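Side-chain contacts in PelA (Pseudomonas aeruginosa, PDB 5TCB), which contains a glycoside hydrolase domain, the part present in this structure, and as a longer whole protein is probably also a deacetylase: residues 25-30 with 230-235; 34-39 with 267-272; 43-48 with 187-192; 246-251 with 259-264. All blocks are in the same frame, centred on the assembly; numbering follows the deposited sequence.

Contact 1. Residues 25-30 with 230-235; sequences SSVAFW and PIVAID
Two side-chain pairs carry this contact, Val-27 with Val-232 and Phe-29 with Ile-234, and in each strand the alternation of side chains brings both members to the same side. Val-27 and Val-232 reach for one another tip to tip, with 3.8 Å between Val-27 CG1 and Val-232 CG1. The methyl that Val-27 extends occupies the crowded position between its backbone N and carbonyl carbon (chi1 63°), while its CG2 takes the place anti to N. Further along, Phe-29 and Ile-234 meet at about a right angle. The delta methyl of Ile-234 lies over one face of the phenyl ring: CD1 is 4.0 Å from the centroid of the Phe-29 ring and 30° off the ring normal, a CH-pi contact displaced toward the far end of the ring. That displacement explains why the closest approach, 3.5 Å, is between Ile-234 CD1 and Phe-29 CZ. Ile-234 CG1 follows behind, 3.9 Å from Phe-29 CE1. The second methyl-to-ring approach is looser and of another kind, Val-232 CG1 lying near the plane of the Phe-29 ring at its edge, 4.3 Å from CE1. All four residues are buried, and the pairing is wholly apolar. With segment axes 9.2 Å apart at closest and no backbone bonding between them, the strands face each other through their side chains across the interior of the parallel barrel; their directions differ by 47°. Phe-133 meets Phe-29 edge-to-face, Phe-260 of strand 258-262 touches Val-27 and Phe-29, and Ala-191 of strand 187-192 touches Val-232 and Ile-234.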
loop_
_atom_site.group_PDB
_atom_site.type_symbol
_atom_site.label_atom_id
_atom_site.label_comp_id
_atom_site.label_asym_id
_atom_site.label_seq_id
_atom_site.Cartn_x
_atom_site.Cartn_y
_atom_site.Cartn_z
ATOM N N SER A 25 3.347 8.195 13.669
ATOM C CA SER A 25 2.726 8.054 14.973
ATOM C C SER A 25 1.297 7.544 14.870
ATOM O O SER A 25 0.785 6.932 15.822
ATOM C CB SER A 25 2.710 9.413 15.702
ATOM O OG SER A 25 4.017 9.827 16.063
ATOM N N SER A 26 0.662 7.810 13.739
ATOM C CA SER A 26 -0.700 7.414 13.417
ATOM C C SER A 26 -0.804 7.420 11.903
ATOM O O SER A 26 -0.001 8.051 11.223
ATOM C CB SER A 26 -1.744 8.355 14.024
ATOM O OG SER A 26 -1.637 9.659 13.487
ATOM N N VAL A 27 -1.777 6.679 11.370
ATOM C CA VAL A 27 -1.895 6.556 9.924
ATOM C C VAL A 27 -3.363 6.365 9.567
ATOM O O VAL A 27 -4.118 5.706 10.295
ATOM C CB VAL A 27 -1.006 5.403 9.389
ATOM C CG1 VAL A 27 -1.441 4.034 9.933
ATOM C CG2 VAL A 27 -0.969 5.413 7.901
ATOM N N ALA A 28 -3.756 6.972 8.450
ATOM C CA ALA A 28 -5.048 6.741 7.823
ATOM C C ALA A 28 -4.865 6.466 6.336
ATOM O O ALA A 28 -3.901 6.918 5.707
ATOM C CB ALA A 28 -5.999 7.941 8.042
ATOM N N PHE A 29 -5.825 5.717 5.777
ATOM C CA PHE A 29 -5.907 5.423 4.351
ATOM C C PHE A 29 -7.289 5.818 3.874
ATOM O O PHE A 29 -8.285 5.446 4.510
ATOM C CB PHE A 29 -5.729 3.922 4.068
ATOM C CG PHE A 29 -4.333 3.380 4.286
ATOM C CD1 PHE A 29 -3.841 3.194 5.571
ATOM C CD2 PHE A 29 -3.528 3.030 3.202
ATOM C CE1 PHE A 29 -2.572 2.694 5.789
ATOM C CE2 PHE A 29 -2.248 2.522 3.405
ATOM C CZ PHE A 29 -1.769 2.370 4.701
ATOM N N TRP A 30 -7.353 6.552 2.757
ATOM C CA TRP A 30 -8.631 6.988 2.195
ATOM C C TRP A 30 -8.513 6.915 0.684
ATOM O O TRP A 30 -7.746 7.675 0.093
ATOM C CB TRP A 30 -8.997 8.405 2.647
ATOM C CG TRP A 30 -10.355 8.805 2.160
ATOM C CD1 TRP A 30 -10.681 9.223 0.882
ATOM C CD2 TRP A 30 -11.589 8.795 2.896
ATOM N NE1 TRP A 30 -12.014 9.474 0.801
ATOM C CE2 TRP A 30 -12.607 9.231 2.017
ATOM C CE3 TRP A 30 -11.932 8.482 4.212
ATOM C CZ2 TRP A 30 -13.930 9.323 2.403
ATOM C CZ3 TRP A 30 -13.239 8.599 4.608
ATOM C CH2 TRP A 30 -14.241 9.017 3.711
ATOM N N PRO A 230 9.517 0.626 10.824
ATOM C CA PRO A 230 8.148 0.836 11.310
ATOM C C PRO A 230 7.188 -0.059 10.559
ATOM O O PRO A 230 7.268 -0.161 9.329
ATOM C CB PRO A 230 7.882 2.322 11.036
ATOM C CG PRO A 230 9.213 2.928 10.916
ATOM C CD PRO A 230 10.108 1.873 10.316
ATOM N N ILE A 231 6.306 -0.732 11.305
ATOM C CA ILE A 231 5.306 -1.633 10.735
ATOM C C ILE A 231 3.915 -1.063 10.982
ATOM O O ILE A 231 3.524 -0.786 12.130
ATOM C CB ILE A 231 5.397 -3.069 11.286
ATOM C CG1 ILE A 231 6.829 -3.588 11.211
ATOM C CG2 ILE A 231 4.435 -3.977 10.514
ATOM C CD1 ILE A 231 7.038 -4.886 11.950
ATOM N N VAL A 232 3.158 -0.930 9.904
ATOM C CA VAL A 232 1.782 -0.470 9.946
ATOM C C VAL A 232 0.886 -1.684 9.758
ATOM O O VAL A 232 1.099 -2.500 8.852
ATOM C CB VAL A 232 1.528 0.595 8.864
ATOM C CG1 VAL A 232 0.041 0.779 8.625
ATOM C CG2 VAL A 232 2.209 1.890 9.266
ATOM N N ALA A 233 -0.070 -1.844 10.652
ATOM C CA ALA A 233 -1.085 -2.878 10.558
ATOM C C ALA A 233 -2.339 -2.273 9.948
ATOM O O ALA A 233 -2.900 -1.330 10.504
ATOM C CB ALA A 233 -1.404 -3.467 11.933
ATOM N N ILE A 234 -2.779 -2.815 8.814
ATOM C CA ILE A 234 -4.049 -2.423 8.198
ATOM C C ILE A 234 -5.021 -3.562 8.457
ATOM O O ILE A 234 -5.022 -4.574 7.752
ATOM C CB ILE A 234 -3.931 -2.147 6.695
ATOM C CG1 ILE A 234 -2.855 -1.124 6.400
ATOM C CG2 ILE A 234 -5.277 -1.621 6.187
ATOM C CD1 ILE A 234 -2.521 -1.027 4.874
ATOM N N ASP A 235 -5.862 -3.386 9.478
ATOM C CA ASP A 235 -6.882 -4.347 9.850
ATOM C C ASP A 235 -8.261 -3.804 9.491
ATOM O O ASP A 235 -8.455 -2.610 9.260
ATOM C CB ASP A 235 -6.793 -4.673 11.347
ATOM C CG ASP A 235 -5.699 -5.692 11.658
ATOM O OD1 ASP A 235 -4.675 -5.720 10.927
ATOM O OD2 ASP A 235 -5.875 -6.460 12.626
#

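Contact 2. Residues 34-39 with 267-272; sequences RPPLAE and DYLGVS
Leu-269, the one residue of 267-272 that meets 34-39, sits at the centre of an inverse gamma turn and pushes its isobutyl group against Pro-36 and Glu-39. The tight turn is marked by a weak hydrogen bond of 2.9 Å from Gly-270 N to Tyr-268 O, and it brings the leucine out to face residues 34-39. Pro-36 and Leu-269 slide past each other in opposite directions, and the gamma carbon of the ring rests against the fork of the leucine: Pro-36 CG is 3.8 Å from Leu-269 CG and 3.8 Å from Leu-269 CD1. Glu-39 instead crosses the leucine at about a right angle and touches it with its aliphatic root, Glu-39 CB lying 3.7 Å from Leu-269 CD1. The gamma carbon is a little more distant, at 4.0 Å between Glu-39 CG and Leu-269 CD1. There the glutamate bends (chi2 87°), which leads its carboxylate away from the leucine; Glu-39 as a whole is exposed, and its methylenes add to the apolar patch. Leu-269 CD1 is thus shared by both partners. Around the patch, Pro-36 also leans on Trp-30, and Arg-242 NH1 hydrogen-bonds both Leu-269 O and Tyr-268 OH, tying the turn to helix 242-254. Pro-36 holds the N-cap position of helix 37-40, which follows the first strand of the sheet, whereas 267-272 follows the last. The contact lies at the surface beside the seam where the first and last strands meet, in a fold consistent with a (beta/alpha)8 barrel.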
loop_
_atom_site.group_PDB
_atom_site.type_symbol
_atom_site.label_atom_id
_atom_site.label_comp_id
_atom_site.label_asym_id
_atom_site.label_seq_id
_atom_site.Cartn_x
_atom_site.Cartn_y
_atom_site.Cartn_z
ATOM N N ARG A 34 -14.012 12.519 -2.357
ATOM C CA ARG A 34 -14.337 13.482 -1.310
ATOM C C ARG A 34 -13.687 13.136 0.036
ATOM O O ARG A 34 -14.387 12.944 1.036
ATOM C CB ARG A 34 -15.846 13.609 -1.167
ATOM C CG ARG A 34 -16.522 14.110 -2.445
ATOM C CD ARG A 34 -18.033 14.233 -2.302
ATOM N NE ARG A 34 -18.668 12.940 -2.073
ATOM C CZ ARG A 34 -18.845 12.009 -3.007
ATOM N NH1 ARG A 34 -18.428 12.210 -4.251
ATOM N NH2 ARG A 34 -19.435 10.864 -2.692
ATOM N N PRO A 35 -12.364 13.078 0.096
ATOM C CA PRO A 35 -11.699 12.802 1.375
ATOM C C PRO A 35 -12.002 13.905 2.377
ATOM O O PRO A 35 -11.985 15.098 2.033
ATOM C CB PRO A 35 -10.206 12.755 1.012
ATOM C CG PRO A 35 -10.106 13.470 -0.314
ATOM C CD PRO A 35 -11.397 13.163 -1.017
ATOM N N PRO A 36 -12.336 13.553 3.624
ATOM C CA PRO A 36 -12.617 14.591 4.619
ATOM C C PRO A 36 -11.302 15.149 5.136
ATOM O O PRO A 36 -10.707 14.604 6.068
ATOM C CB PRO A 36 -13.437 13.845 5.681
ATOM C CG PRO A 36 -12.989 12.443 5.570
ATOM C CD PRO A 36 -12.710 12.215 4.115
ATOM N N LEU A 37 -10.830 16.220 4.488
ATOM C CA LEU A 37 -9.451 16.659 4.662
ATOM C C LEU A 37 -9.173 17.149 6.077
ATOM O O LEU A 37 -8.105 16.869 6.631
ATOM C CB LEU A 37 -9.114 17.766 3.659
ATOM C CG LEU A 37 -9.139 17.346 2.186
ATOM C CD1 LEU A 37 -9.015 18.559 1.282
ATOM C CD2 LEU A 37 -8.039 16.325 1.888
ATOM N N ALA A 38 -10.084 17.915 6.662
ATOM C CA ALA A 38 -9.853 18.410 8.016
ATOM C C ALA A 38 -9.636 17.243 8.981
ATOM O O ALA A 38 -8.706 17.250 9.803
ATOM C CB ALA A 38 -11.034 19.277 8.460
ATOM N N GLU A 39 -10.496 16.232 8.896
ATOM C CA GLU A 39 -10.382 15.062 9.763
ATOM C C GLU A 39 -9.132 14.234 9.453
ATOM O O GLU A 39 -8.420 13.812 10.370
ATOM C CB GLU A 39 -11.656 14.223 9.644
ATOM C CG GLU A 39 -12.883 14.900 10.261
ATOM C CD GLU A 39 -13.630 15.833 9.318
ATOM O OE1 GLU A 39 -13.208 16.042 8.161
ATOM O OE2 GLU A 39 -14.673 16.374 9.752
ATOM N N ASP A 267 -13.099 3.874 2.654
ATOM C CA ASP A 267 -13.998 4.997 2.440
ATOM C C ASP A 267 -14.601 5.481 3.754
ATOM O O ASP A 267 -15.718 6.005 3.777
ATOM C CB ASP A 267 -15.094 4.603 1.457
ATOM C CG ASP A 267 -15.972 3.467 1.966
ATOM O OD1 ASP A 267 -15.700 2.914 3.055
ATOM O OD2 ASP A 267 -16.933 3.099 1.249
ATOM N N TYR A 268 -13.845 5.316 4.842
ATOM C CA TYR A 268 -14.342 5.421 6.205
ATOM C C TYR A 268 -13.269 6.045 7.067
ATOM O O TYR A 268 -12.088 5.728 6.918
ATOM C CB TYR A 268 -14.712 4.024 6.733
ATOM C CG TYR A 268 -15.029 3.880 8.228
ATOM C CD1 TYR A 268 -16.100 4.529 8.822
ATOM C CD2 TYR A 268 -14.293 3.008 9.009
ATOM C CE1 TYR A 268 -16.397 4.339 10.188
ATOM C CE2 TYR A 268 -14.567 2.809 10.346
ATOM C CZ TYR A 268 -15.622 3.449 10.937
ATOM O OH TYR A 268 -15.884 3.218 12.264
ATOM N N LEU A 269 -13.682 6.919 7.990
ATOM C CA LEU A 269 -12.745 7.493 8.950
ATOM C C LEU A 269 -12.518 6.464 10.061
ATOM O O LEU A 269 -13.060 6.546 11.162
ATOM C CB LEU A 269 -13.266 8.827 9.463
ATOM C CG LEU A 269 -13.030 10.040 8.576
ATOM C CD1 LEU A 269 -13.829 11.227 9.083
ATOM C CD2 LEU A 269 -11.525 10.373 8.531
ATOM N N GLY A 270 -11.667 5.494 9.748
ATOM C CA GLY A 270 -11.301 4.454 10.683
ATOM C C GLY A 270 -10.425 4.991 11.797
ATOM O O GLY A 270 -10.187 6.191 11.933
ATOM N N VAL A 271 -9.920 4.059 12.614
ATOM C CA VAL A 271 -9.264 4.434 13.851
ATOM C C VAL A 271 -7.815 3.980 13.871
ATOM O O VAL A 271 -7.480 2.862 13.472
ATOM C CB VAL A 271 -10.039 3.873 15.045
ATOM C CG1 VAL A 271 -11.376 4.589 15.134
ATOM C CG2 VAL A 271 -10.249 2.416 14.897
ATOM N N SER A 272 -6.974 4.841 14.401
ATOM C CA SER A 272 -5.567 4.577 14.615
ATOM C C SER A 272 -5.169 4.654 16.081
ATOM O O SER A 272 -4.239 3.965 16.487
ATOM C CB SER A 272 -4.704 5.560 13.775
ATOM O OG SER A 272 -3.318 5.211 13.824
#

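Contact 3. Residues 43-48 with 187-192; sequences FDWVVL and ASAVAV
Trp-45 reaches the opposite strand with the six-membered part of its indole, meeting Ala-189 and, less closely, Ser-188. The methyl of Ala-189 lies nearest, 3.7 Å from Trp-45 CZ3 to Ala-189 CB, and it is almost as close to the adjoining ring atom, with 3.8 Å between Trp-45 CH2 and Ala-189 CB. That CH2 corner also touches the serine through carbon: Trp-45 CH2 to Ser-188 CB is 4.0 Å. Both approaches are oblique to the indole plane; with Ala-189 the contact is apolar packing, and the serine takes part through CB. The first torsion, with CG anti to the carbonyl carbon and beside the backbone N (chi1 -72°), directs the indole off the strand, and chi2 (14°) sets the turn of its plane. Ser-188 marks a corner in its chain, which is why two successive residues can both turn a side chain toward the tryptophan. In the next shell, Phe-172 meets the indole edge-to-face and also touches Ala-189, while the ring of Phe-69 meets it with planes at about 40°. Val-27 and Pro-24 also touch Trp-45, and Lys-170 borders Ser-188. The alpha carbons of Trp-45 and Ala-189 remain 10.8 Å apart, a gap spanned by the large indole. Strands 45-48 and 187-192 stand second and sixth in the eight-stranded parallel sheet, with 67-73, 131-135 and 170-174 between them, and Trp-45 packs across the barrel interior.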
loop_
_atom_site.group_PDB
_atom_site.type_symbol
_atom_site.label_atom_id
_atom_site.label_comp_id
_atom_site.label_asym_id
_atom_site.label_seq_id
_atom_site.Cartn_x
_atom_site.Cartn_y
_atom_site.Cartn_z
ATOM N N PHE A 43 -4.167 12.873 11.339
ATOM C CA PHE A 43 -3.318 11.684 11.311
ATOM C C PHE A 43 -1.927 12.098 10.844
ATOM O O PHE A 43 -1.771 13.035 10.064
ATOM C CB PHE A 43 -3.892 10.606 10.369
ATOM C CG PHE A 43 -5.198 10.011 10.831
ATOM C CD1 PHE A 43 -6.403 10.651 10.553
ATOM C CD2 PHE A 43 -5.227 8.793 11.486
ATOM C CE1 PHE A 43 -7.604 10.091 10.942
ATOM C CE2 PHE A 43 -6.433 8.229 11.888
ATOM C CZ PHE A 43 -7.628 8.899 11.603
ATOM N N ASP A 44 -0.903 11.402 11.356
ATOM C CA ASP A 44 0.485 11.753 11.046
ATOM C C ASP A 44 0.800 11.480 9.574
ATOM O O ASP A 44 1.311 12.346 8.855
ATOM C CB ASP A 44 1.397 10.976 11.993
ATOM C CG ASP A 44 2.853 11.404 11.937
ATOM O OD1 ASP A 44 3.153 12.537 11.495
ATOM O OD2 ASP A 44 3.708 10.640 12.422
ATOM N N TRP A 45 0.524 10.267 9.115
ATOM C CA TRP A 45 0.632 9.894 7.708
ATOM C C TRP A 45 -0.759 9.604 7.166
ATOM O O TRP A 45 -1.577 8.954 7.851
ATOM C CB TRP A 45 1.506 8.642 7.523
ATOM C CG TRP A 45 2.974 8.792 7.721
ATOM C CD1 TRP A 45 3.652 9.827 8.289
ATOM C CD2 TRP A 45 3.970 7.829 7.338
ATOM N NE1 TRP A 45 5.002 9.568 8.286
ATOM C CE2 TRP A 45 5.214 8.346 7.685
ATOM C CE3 TRP A 45 3.907 6.584 6.693
ATOM C CZ2 TRP A 45 6.407 7.653 7.441
ATOM C CZ3 TRP A 45 5.072 5.908 6.452
ATOM C CH2 TRP A 45 6.304 6.441 6.807
ATOM N N VAL A 46 -1.031 10.100 5.965
ATOM C CA VAL A 46 -2.301 9.856 5.287
ATOM C C VAL A 46 -2.002 9.359 3.877
ATOM O O VAL A 46 -1.296 10.031 3.123
ATOM C CB VAL A 46 -3.193 11.104 5.246
ATOM C CG1 VAL A 46 -4.523 10.768 4.616
ATOM C CG2 VAL A 46 -3.428 11.626 6.639
ATOM N N VAL A 47 -2.548 8.196 3.533
ATOM C CA VAL A 47 -2.426 7.617 2.202
ATOM C C VAL A 47 -3.733 7.819 1.454
ATOM O O VAL A 47 -4.805 7.458 1.947
ATOM C CB VAL A 47 -2.079 6.130 2.292
ATOM C CG1 VAL A 47 -1.927 5.553 0.871
ATOM C CG2 VAL A 47 -0.812 5.890 3.114
ATOM N N LEU A 48 -3.646 8.396 0.262
ATOM C CA LEU A 48 -4.798 8.827 -0.509
ATOM C C LEU A 48 -4.729 8.300 -1.933
ATOM O O LEU A 48 -3.645 8.096 -2.491
ATOM C CB LEU A 48 -4.871 10.347 -0.588
ATOM C CG LEU A 48 -4.873 10.999 0.787
ATOM C CD1 LEU A 48 -3.915 12.153 0.819
ATOM C CD2 LEU A 48 -6.266 11.400 1.136
ATOM N N ALA A 187 12.772 1.623 1.989
ATOM C CA ALA A 187 11.439 1.766 2.560
ATOM C C ALA A 187 11.467 2.548 3.862
ATOM O O ALA A 187 12.336 2.340 4.710
ATOM C CB ALA A 187 10.809 0.400 2.814
ATOM N N SER A 188 10.482 3.438 4.015
ATOM C CA SER A 188 10.332 4.201 5.242
ATOM C C SER A 188 9.444 3.493 6.268
ATOM O O SER A 188 9.544 3.786 7.464
ATOM C CB SER A 188 9.751 5.575 4.916
ATOM O OG SER A 188 10.726 6.416 4.322
ATOM N N ALA A 189 8.569 2.607 5.813
ATOM C CA ALA A 189 7.699 1.797 6.650
ATOM C C ALA A 189 7.160 0.686 5.769
ATOM O O ALA A 189 7.220 0.771 4.536
ATOM C CB ALA A 189 6.550 2.630 7.235
ATOM N N VAL A 190 6.655 -0.365 6.405
ATOM C CA VAL A 190 6.026 -1.485 5.725
ATOM C C VAL A 190 4.671 -1.721 6.357
ATOM O O VAL A 190 4.574 -1.831 7.589
ATOM C CB VAL A 190 6.895 -2.747 5.825
ATOM C CG1 VAL A 190 6.223 -3.929 5.169
ATOM C CG2 VAL A 190 8.270 -2.478 5.227
ATOM N N ALA A 191 3.636 -1.778 5.523
ATOM C CA ALA A 191 2.292 -2.123 5.957
ATOM C C ALA A 191 2.009 -3.598 5.724
ATOM O O ALA A 191 2.593 -4.254 4.853
ATOM C CB ALA A 191 1.233 -1.290 5.234
ATOM N N VAL A 192 1.040 -4.099 6.482
ATOM C CA VAL A 192 0.576 -5.470 6.367
ATOM C C VAL A 192 -0.932 -5.518 6.554
ATOM O O VAL A 192 -1.452 -5.135 7.609
ATOM C CB VAL A 192 1.255 -6.411 7.372
ATOM C CG1 VAL A 192 0.693 -7.846 7.205
ATOM C CG2 VAL A 192 2.745 -6.394 7.192
#

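Contact 4. Residues 246-251 with 259-264; sequences RALAAR and PFVSTP
Arg-251 N bonds to Ala-247 O at 2.9 Å, the shortest polar bond within these segments, and it belongs to the helical turn that carries Ala-249 against the ring of Pro-259. The helix face itself meets the strand through carbon. Pro-259 CG comes within 3.6 Å of Ala-249 O, a van der Waals approach to the backbone, and is 4.0 Å from Ala-249 CB. Val-261 then straddles two helix residues. Its CG1, anti to the backbone N (chi1 -173°), lies 4.1 Å from Leu-248 CD2. Its other methyl, CG2, turns to the alanine instead, at 4.2 Å from Ala-249 N. The leucine arrives obliquely from the neighbouring position on the helix, with CG anti to its own backbone N, which carries CD2 to the strand. Between the two strand residues, Phe-260 faces the other way, onto strand 27-30, touching Val-27, Ala-28 and Phe-29. Ser-272 OG hydrogen-bonds both Pro-259 O and Val-27 N, so one serine joins the first and last strands of the sheet. The segments run nearly antiparallel (158°) with axes 8.2 Å apart, as expected for the return leg of the beta-alpha-beta crossover formed by strand 231-236, helix 242-254 and strand 258-262. With no polar bond between the segments and 5.7 Å between Ala-249 CA and Pro-259 CA, the chemistry suggests that dispersion and shape hold helix to strand, the small alanine allowing the close approach, while directional bonding acts along the strand's edges, with Val-261 bonded to Val-271 and Phe-260 to Ala-233.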
loop_
_atom_site.group_PDB
_atom_site.type_symbol
_atom_site.label_atom_id
_atom_site.label_comp_id
_atom_site.label_asym_id
_atom_site.label_seq_id
_atom_site.Cartn_x
_atom_site.Cartn_y
_atom_site.Cartn_z
ATOM N N ARG A 246 -11.558 0.429 18.108
ATOM C CA ARG A 246 -10.774 1.169 19.094
ATOM C C ARG A 246 -9.935 0.217 19.939
ATOM O O ARG A 246 -8.731 0.422 20.111
ATOM C CB ARG A 246 -11.701 1.997 19.995
ATOM C CG ARG A 246 -12.426 3.152 19.317
ATOM C CD ARG A 246 -11.564 4.401 19.244
ATOM N NE ARG A 246 -12.326 5.550 18.760
ATOM C CZ ARG A 246 -11.802 6.586 18.115
ATOM N NH1 ARG A 246 -10.502 6.628 17.851
ATOM N NH2 ARG A 246 -12.586 7.582 17.717
ATOM N N ALA A 247 -10.561 -0.836 20.468
ATOM C CA ALA A 247 -9.832 -1.795 21.299
ATOM C C ALA A 247 -8.742 -2.481 20.500
ATOM O O ALA A 247 -7.644 -2.735 21.012
ATOM C CB ALA A 247 -10.796 -2.827 21.871
ATOM N N LEU A 248 -9.030 -2.794 19.242
ATOM C CA LEU A 248 -8.041 -3.473 18.409
ATOM C C LEU A 248 -6.868 -2.551 18.074
ATOM O O LEU A 248 -5.706 -2.983 18.082
ATOM C CB LEU A 248 -8.698 -3.998 17.134
ATOM C CG LEU A 248 -7.712 -4.581 16.125
ATOM C CD1 LEU A 248 -6.912 -5.749 16.687
ATOM C CD2 LEU A 248 -8.468 -4.999 14.884
ATOM N N ALA A 249 -7.148 -1.272 17.813
ATOM C CA ALA A 249 -6.057 -0.328 17.640
ATOM C C ALA A 249 -5.159 -0.298 18.876
ATOM O O ALA A 249 -3.928 -0.268 18.753
ATOM C CB ALA A 249 -6.624 1.057 17.339
ATOM N N ALA A 250 -5.747 -0.303 20.075
ATOM C CA ALA A 250 -4.928 -0.326 21.290
ATOM C C ALA A 250 -4.125 -1.614 21.385
ATOM O O ALA A 250 -2.936 -1.602 21.729
ATOM C CB ALA A 250 -5.809 -0.157 22.523
ATOM N N ARG A 251 -4.744 -2.734 21.031
ATOM C CA ARG A 251 -4.047 -4.016 21.046
ATOM C C ARG A 251 -2.849 -3.988 20.099
ATOM O O ARG A 251 -1.735 -4.382 20.466
ATOM C CB ARG A 251 -5.054 -5.096 20.664
ATOM C CG ARG A 251 -4.621 -6.500 20.894
ATOM C CD ARG A 251 -5.745 -7.433 20.513
ATOM N NE ARG A 251 -5.248 -8.779 20.266
ATOM C CZ ARG A 251 -5.865 -9.682 19.514
ATOM N NH1 ARG A 251 -7.015 -9.391 18.917
ATOM N NH2 ARG A 251 -5.321 -10.879 19.356
ATOM N N PRO A 259 -1.420 1.182 13.866
ATOM C CA PRO A 259 -2.579 0.594 13.192
ATOM C C PRO A 259 -3.486 1.577 12.479
ATOM O O PRO A 259 -3.560 2.749 12.841
ATOM C CB PRO A 259 -3.332 -0.050 14.346
ATOM C CG PRO A 259 -3.111 0.923 15.469
ATOM C CD PRO A 259 -1.702 1.448 15.295
ATOM N N PHE A 260 -4.222 1.066 11.497
ATOM C CA PHE A 260 -5.422 1.710 10.990
ATOM C C PHE A 260 -6.453 0.625 10.811
ATOM O O PHE A 260 -6.192 -0.359 10.114
ATOM C CB PHE A 260 -5.176 2.424 9.672
ATOM C CG PHE A 260 -6.359 3.242 9.169
ATOM C CD1 PHE A 260 -6.871 4.293 9.920
ATOM C CD2 PHE A 260 -6.897 2.997 7.907
ATOM C CE1 PHE A 260 -7.932 5.066 9.458
ATOM C CE2 PHE A 260 -7.953 3.767 7.438
ATOM C CZ PHE A 260 -8.464 4.812 8.186
ATOM N N VAL A 261 -7.595 0.783 11.460
ATOM C CA VAL A 261 -8.641 -0.228 11.447
ATOM C C VAL A 261 -9.825 0.373 10.715
ATOM O O VAL A 261 -10.448 1.327 11.197
ATOM C CB VAL A 261 -9.014 -0.676 12.861
ATOM C CG1 VAL A 261 -9.986 -1.853 12.787
ATOM C CG2 VAL A 261 -7.740 -1.011 13.678
ATOM N N SER A 262 -10.133 -0.162 9.539
ATOM C CA SER A 262 -11.085 0.508 8.661
ATOM C C SER A 262 -11.858 -0.540 7.860
ATOM O O SER A 262 -11.940 -1.704 8.256
ATOM C CB SER A 262 -10.336 1.527 7.786
ATOM O OG SER A 262 -11.245 2.371 7.124
ATOM N N THR A 263 -12.464 -0.118 6.769
ATOM C CA THR A 263 -13.241 -0.950 5.857
ATOM C C THR A 263 -12.424 -1.277 4.621
ATOM O O THR A 263 -11.515 -0.526 4.247
ATOM C CB THR A 263 -14.512 -0.214 5.416
ATOM O OG1 THR A 263 -14.131 0.987 4.732
ATOM C CG2 THR A 263 -15.399 0.120 6.611
ATOM N N PRO A 264 -12.757 -2.359 3.915
ATOM C CA PRO A 264 -11.954 -2.744 2.737
ATOM C C PRO A 264 -12.000 -1.753 1.589
ATOM O O PRO A 264 -11.083 -1.753 0.759
ATOM C CB PRO A 264 -12.565 -4.092 2.333
ATOM C CG PRO A 264 -13.980 -4.050 2.882
ATOM C CD PRO A 264 -13.862 -3.301 4.169
#

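Contacts 1, 3 and 4 all reach the eight-stranded parallel sheet. The centres of contacts 1 and 3 lie about 6 Å apart, in the barrel interior; contact 4 lies about 9 Å from contact 1 on the outer, helix-covered side, and contact 2 about 13 Å from contact 1, at the surface. Along the chain contact 3 is nested inside the loops closed by contacts 1 and 2, contact 4 lies inside that of contact 2, and contacts 1 and 2 alternate. Because contacts 1 and 2 both link early residues to late ones, the glycoside hydrolase domain is closed by late-sequence elements packing on its earliest ones.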